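Local coordinates for protein 6-aminohexanoate-dimer hydrolase (PDB 4GB7) that probably hydrolyses amide bonds of small substrates such as 6-aminohexanoate dimers, as a serine hydrolase of the beta-lactamase clan, at residues Glu132-Thr146 and Ala299-Phe313. Residues are numbered along the deposited sequence; the frame is centred on the assembly and turned at random. Where two conformers were deposited one is given.
Sequences ESEPHGMASLAKVFT and ASAGLNATARDMARF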
loop_
_atom_site.group_PDB
_atom_site.type_symbol
_atom_site.label_atom_id
_atom_site.label_comp_id
_atom_site.label_asym_id
_atom_site.label_seq_id
_atom_site.Cartn_x
_atom_site.Cartn_y
_atom_site.Cartn_z
ATOM N N GLU A 132 -15.779 10.472 3.593
ATOM C CA GLU A 132 -15.269 10.032 2.293
ATOM C C GLU A 132 -14.185 10.919 1.721
ATOM O O GLU A 132 -13.358 10.467 0.879
ATOM C CB GLU A 132 -16.401 9.941 1.271
ATOM C CG GLU A 132 -17.199 11.226 1.070
ATOM C CD GLU A 132 -18.537 10.964 0.407
ATOM O OE1 GLU A 132 -19.575 11.058 1.086
ATOM O OE2 GLU A 132 -18.560 10.646 -0.801
ATOM N N SER A 133 -14.167 12.173 2.147
ATOM C CA SER A 133 -13.216 13.144 1.546
ATOM C C SER A 133 -11.946 13.359 2.382
ATOM O O SER A 133 -11.081 14.154 1.996
ATOM C CB SER A 133 -13.915 14.488 1.279
ATOM O OG SER A 133 -14.953 14.372 0.301
ATOM N N GLU A 134 -11.827 12.649 3.500
ATOM C CA GLU A 134 -10.651 12.774 4.393
ATOM C C GLU A 134 -9.703 11.626 4.145
ATOM O O GLU A 134 -10.111 10.495 4.048
ATOM C CB GLU A 134 -11.033 12.810 5.855
ATOM C CG GLU A 134 -11.762 14.082 6.269
ATOM C CD GLU A 134 -10.899 15.350 6.246
ATOM O OE1 GLU A 134 -9.668 15.319 6.442
ATOM O OE2 GLU A 134 -11.445 16.423 5.993
ATOM N N PRO A 135 -8.415 11.914 3.993
ATOM C CA PRO A 135 -7.528 10.785 3.745
ATOM C C PRO A 135 -7.524 9.716 4.855
ATOM O O PRO A 135 -7.566 10.037 6.053
ATOM C CB PRO A 135 -6.168 11.471 3.587
ATOM C CG PRO A 135 -6.509 12.841 3.066
ATOM C CD PRO A 135 -7.741 13.216 3.812
ATOM N N HIS A 136 -7.350 8.465 4.465
ATOM C CA HIS A 136 -7.308 7.310 5.361
ATOM C C HIS A 136 -5.942 6.717 5.350
ATOM O O HIS A 136 -5.253 6.763 4.335
ATOM C CB HIS A 136 -8.271 6.272 4.775
ATOM C CG HIS A 136 -8.648 5.162 5.733
ATOM N ND1 HIS A 136 -7.828 4.143 6.042
ATOM C CD2 HIS A 136 -9.836 4.955 6.438
ATOM C CE1 HIS A 136 -8.466 3.311 6.904
ATOM N NE2 HIS A 136 -9.687 3.825 7.167
ATOM N N GLY A 137 -5.507 6.145 6.464
ATOM C CA GLY A 137 -4.277 5.333 6.466
ATOM C C GLY A 137 -4.386 4.156 5.515
ATOM O O GLY A 137 -5.428 3.607 5.322
HETATM N N MSE A 138 -3.297 3.818 4.850
HETATM C CA MSE A 138 -3.314 2.713 3.901
HETATM C C MSE A 138 -2.183 1.681 4.108
HETATM O O MSE A 138 -2.059 0.754 3.318
HETATM C CB MSE A 138 -3.218 3.278 2.474
HETATM C CG MSE A 138 -4.274 4.267 2.155
HETATM SE SE MSE A 138 -4.404 4.669 0.283
HETATM C CE MSE A 138 -2.653 5.167 -0.157
ATOM N N ALA A 139 -1.383 1.848 5.158
ATOM C CA ALA A 139 -0.332 0.911 5.492
ATOM C C ALA A 139 0.484 0.642 4.222
ATOM O O ALA A 139 0.874 1.586 3.568
ATOM C CB ALA A 139 -0.897 -0.364 6.119
ATOM N N SER A 140 0.690 -0.605 3.826
ATOM C CA SER A 140 1.627 -0.933 2.734
ATOM C C SER A 140 1.090 -0.655 1.318
ATOM O O SER A 140 1.807 -0.851 0.359
ATOM C CB SER A 140 2.068 -2.417 2.822
ATOM O OG SER A 140 2.934 -2.658 3.913
ATOM N N LEU A 141 -0.138 -0.155 1.168
ATOM C CA LEU A 141 -0.599 0.293 -0.148
ATOM C C LEU A 141 0.346 1.346 -0.727
ATOM O O LEU A 141 0.441 1.446 -1.905
ATOM C CB LEU A 141 -2.006 0.833 -0.140
ATOM C CG LEU A 141 -3.126 -0.182 -0.272
ATOM C CD1 LEU A 141 -2.927 -1.533 0.341
ATOM C CD2 LEU A 141 -4.479 0.433 0.048
ATOM N N ALA A 142 1.011 2.138 0.126
ATOM C CA ALA A 142 2.013 3.082 -0.320
ATOM C C ALA A 142 3.067 2.514 -1.195
ATOM O O ALA A 142 3.637 3.257 -2.058
ATOM C CB ALA A 142 2.695 3.729 0.906
ATOM N N LYS A 143 3.385 1.239 -1.031
ATOM C CA LYS A 143 4.605 0.738 -1.700
ATOM C C LYS A 143 4.570 0.839 -3.228
ATOM O O LYS A 143 5.608 1.035 -3.890
ATOM C CB LYS A 143 4.844 -0.715 -1.285
ATOM C CG LYS A 143 5.203 -0.864 0.175
ATOM C CD LYS A 143 5.539 -2.282 0.569
ATOM C CE LYS A 143 6.194 -2.375 1.957
ATOM N NZ LYS A 143 5.304 -2.085 3.127
ATOM N N VAL A 144 3.378 0.707 -3.788
ATOM C CA VAL A 144 3.204 0.704 -5.242
ATOM C C VAL A 144 3.543 2.071 -5.867
ATOM O O VAL A 144 3.914 2.132 -7.004
ATOM C CB VAL A 144 1.836 0.170 -5.689
ATOM C CG1 VAL A 144 1.694 -1.294 -5.237
ATOM C CG2 VAL A 144 0.662 1.054 -5.228
ATOM N N PHE A 145 3.444 3.131 -5.089
ATOM C CA PHE A 145 3.814 4.488 -5.541
ATOM C C PHE A 145 5.295 4.619 -5.670
ATOM O O PHE A 145 5.756 5.170 -6.670
ATOM C CB PHE A 145 3.191 5.524 -4.610
ATOM C CG PHE A 145 1.686 5.566 -4.736
ATOM C CD1 PHE A 145 1.094 6.333 -5.691
ATOM C CD2 PHE A 145 0.907 4.803 -3.916
ATOM C CE1 PHE A 145 -0.273 6.324 -5.859
ATOM C CE2 PHE A 145 -0.446 4.789 -4.047
ATOM C CZ PHE A 145 -1.044 5.551 -5.016
ATOM N N THR A 146 6.044 4.158 -4.661
ATOM C CA THR A 146 7.496 4.079 -4.778
ATOM C C THR A 146 7.907 3.202 -5.942
ATOM O O THR A 146 8.776 3.596 -6.752
ATOM C CB THR A 146 8.134 3.618 -3.458
ATOM O OG1 THR A 146 7.986 4.677 -2.504
ATOM C CG2 THR A 146 9.630 3.281 -3.605
ATOM N N ALA A 299 7.873 5.776 3.146
ATOM C CA ALA A 299 7.518 5.318 1.829
ATOM C C ALA A 299 6.777 3.975 1.831
ATOM O O ALA A 299 6.021 3.665 0.905
ATOM C CB ALA A 299 8.792 5.198 0.962
ATOM N N SER A 300 7.026 3.178 2.872
ATOM C CA SER A 300 6.575 1.792 2.923
ATOM C C SER A 300 5.214 1.699 3.535
ATOM O O SER A 300 4.557 0.696 3.356
ATOM C CB SER A 300 7.558 0.916 3.723
ATOM O OG SER A 300 7.656 1.365 5.059
ATOM N N ALA A 301 4.776 2.742 4.236
ATOM C CA ALA A 301 3.558 2.561 5.071
ATOM C C ALA A 301 2.767 3.819 5.408
ATOM O O ALA A 301 1.729 3.742 6.118
ATOM C CB ALA A 301 3.979 1.890 6.367
ATOM N N GLY A 302 3.233 4.980 4.951
ATOM C CA GLY A 302 2.710 6.254 5.473
ATOM C C GLY A 302 1.799 7.120 4.614
ATOM O O GLY A 302 1.471 8.248 4.999
ATOM N N LEU A 303 1.399 6.625 3.446
ATOM C CA LEU A 303 0.537 7.397 2.536
ATOM C C LEU A 303 -0.892 7.282 2.988
ATOM O O LEU A 303 -1.338 6.197 3.318
ATOM C CB LEU A 303 0.692 6.933 1.092
ATOM C CG LEU A 303 0.022 7.778 0.008
ATOM C CD1 LEU A 303 0.511 9.241 -0.027
ATOM C CD2 LEU A 303 0.228 7.095 -1.334
ATOM N N ASN A 304 -1.564 8.408 3.033
ATOM C CA ASN A 304 -2.967 8.586 3.440
ATOM C C ASN A 304 -3.683 9.246 2.256
ATOM O O ASN A 304 -3.224 10.286 1.736
ATOM C CB ASN A 304 -3.076 9.496 4.641
ATOM C CG ASN A 304 -2.614 8.839 5.939
ATOM O OD1 ASN A 304 -3.452 8.521 6.816
ATOM N ND2 ASN A 304 -1.322 8.563 6.050
ATOM N N ALA A 305 -4.781 8.635 1.800
ATOM C CA ALA A 305 -5.495 9.109 0.602
ATOM C C ALA A 305 -6.978 8.805 0.727
ATOM O O ALA A 305 -7.381 7.993 1.579
ATOM C CB ALA A 305 -4.934 8.479 -0.660
ATOM N N THR A 306 -7.793 9.425 -0.104
ATOM C CA THR A 306 -9.217 9.054 -0.111
ATOM C C THR A 306 -9.467 7.820 -1.006
ATOM O O THR A 306 -8.642 7.446 -1.862
ATOM C CB THR A 306 -10.137 10.195 -0.599
ATOM O OG1 THR A 306 -9.991 10.335 -2.013
ATOM C CG2 THR A 306 -9.902 11.508 0.156
ATOM N N ALA A 307 -10.572 7.138 -0.761
ATOM C CA ALA A 307 -10.878 5.881 -1.431
ATOM C C ALA A 307 -11.113 6.055 -2.931
ATOM O O ALA A 307 -10.609 5.242 -3.738
ATOM C CB ALA A 307 -12.086 5.173 -0.793
ATOM N N ARG A 308 -11.890 7.079 -3.303
ATOM C CA ARG A 308 -12.101 7.347 -4.705
ATOM C C ARG A 308 -10.796 7.730 -5.392
ATOM O O ARG A 308 -10.611 7.384 -6.536
ATOM C CB ARG A 308 -13.142 8.436 -4.938
ATOM C CG ARG A 308 -14.540 7.896 -4.706
ATOM C CD ARG A 308 -15.644 8.805 -5.256
ATOM N NE ARG A 308 -15.593 10.124 -4.678
ATOM C CZ ARG A 308 -16.210 10.527 -3.564
ATOM N NH1 ARG A 308 -16.054 11.778 -3.157
ATOM N NH2 ARG A 308 -16.993 9.716 -2.853
ATOM N N ASP A 309 -9.929 8.446 -4.693
ATOM C CA ASP A 309 -8.667 8.819 -5.309
ATOM C C ASP A 309 -7.806 7.580 -5.547
ATOM O O ASP A 309 -7.153 7.466 -6.592
ATOM C CB ASP A 309 -7.918 9.893 -4.495
ATOM C CG ASP A 309 -8.527 11.301 -4.701
ATOM O OD1 ASP A 309 -9.314 11.461 -5.678
ATOM O OD2 ASP A 309 -8.181 12.252 -3.976
HETATM N N MSE A 310 -7.776 6.671 -4.601
HETATM C CA MSE A 310 -7.085 5.401 -4.808
HETATM C C MSE A 310 -7.697 4.623 -5.949
HETATM O O MSE A 310 -6.990 3.993 -6.699
HETATM C CB MSE A 310 -7.080 4.539 -3.576
HETATM C CG MSE A 310 -6.161 5.016 -2.538
HETATM SE SE MSE A 310 -4.297 5.083 -3.153
HETATM C CE MSE A 310 -4.283 3.619 -4.419
ATOM N N ALA A 311 -9.018 4.702 -6.119
ATOM C CA ALA A 311 -9.675 4.061 -7.242
ATOM C C ALA A 311 -9.248 4.641 -8.593
ATOM O O ALA A 311 -9.117 3.923 -9.579
ATOM C CB ALA A 311 -11.167 4.150 -7.073
ATOM N N ARG A 312 -9.044 5.958 -8.636
ATOM C CA ARG A 312 -8.542 6.597 -9.833
ATOM C C ARG A 312 -7.177 6.041 -10.183
ATOM O O ARG A 312 -6.906 5.728 -11.350
ATOM C CB ARG A 312 -8.430 8.109 -9.651
ATOM C CG ARG A 312 -9.766 8.823 -9.463
ATOM C CD ARG A 312 -9.615 10.340 -9.249
ATOM N NE ARG A 312 -10.905 10.988 -9.412
ATOM C CZ ARG A 312 -11.830 11.052 -8.451
ATOM N NH1 ARG A 312 -11.588 10.592 -7.223
ATOM N NH2 ARG A 312 -13.014 11.573 -8.731
ATOM N N PHE A 313 -6.324 5.871 -9.188
ATOM C CA PHE A 313 -4.989 5.291 -9.437
ATOM C C PHE A 313 -5.109 3.813 -9.923
ATOM O O PHE A 313 -4.446 3.369 -10.812
ATOM C CB PHE A 313 -4.161 5.328 -8.172
ATOM C CG PHE A 313 -2.800 4.709 -8.325
ATOM C CD1 PHE A 313 -1.849 5.352 -9.076
ATOM C CD2 PHE A 313 -2.459 3.498 -7.716
ATOM C CE1 PHE A 313 -0.591 4.815 -9.206
ATOM C CE2 PHE A 313 -1.185 2.956 -7.852
ATOM C CZ PHE A 313 -0.262 3.613 -8.589
HETATM O O HOH W 1 -12.220 7.936 1.383
HETATM O O HOH W 2 -13.654 8.777 -1.494
HETATM O O HOH W 3 -5.697 9.070 8.178
HETATM O O HOH W 4 -0.744 4.760 6.065
HETATM O O HOH W 5 0.286 4.043 2.866
HETATM O O HOH W 6 5.467 5.123 -1.296
#
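Phe145 reaches from the first turn of helix 143-155 across to Leu303 and to helix 307-318. Its CB carries CG anti to the carbonyl carbon (chi1 -68°), which sends the ring between two apolar partners. Leu303 CD2 sits over one face, near Phe145 CG and 3.5 Å from Phe145 CD2. Against the opposite face lies Phe313, whose ring stacks face to face with Phe145 at a centroid spacing of 4.3 Å and a tilt of 28°; Phe145 CD1 and CE1 meet Phe313 CE1, and Phe145 CE1 lies over the centre of that ring. Phe145 CE2 touches both Leu303 CD2 and the selenium of Met310, which stands at the ring edge 3.8 Å from Phe145 CZ, a Met-aromatic contact; CZ also meets Phe313 CD2. Met138 CE adds to the cluster by packing on Leu303 CG and CD2. Just ahead in sequence, Ser140 and Lys143 stand in an SxxK arrangement, consistent with the nucleophile and its partner lysine in serine hydrolases of the beta-lactamase clan. Extended as far as chi3 and bent at its last torsion, the Lys143 chain brings NZ to Ser300 O at 2.9 Å and to Ser140 OG at 2.6 Å; Asn251 OD1 also bonds Lys143 NZ. Tyr249 and a nitrate ion, probably from the crystallisation liquor, hydrogen-bond to the Ser140 hydroxyl. Strand 136-137 pairs antiparallel with strand 303-305 through His136 N to Ala305 O (2.9 Å) and the reciprocal, more bent bond. Farther along, the Glu132 carboxylate, turned 63° from the Arg308 guanidinium, offers the anti lone pair of OE2 to Arg308 NH2 at 2.7 Å; Glu124 and Glu284 also form salt bridges with Arg308.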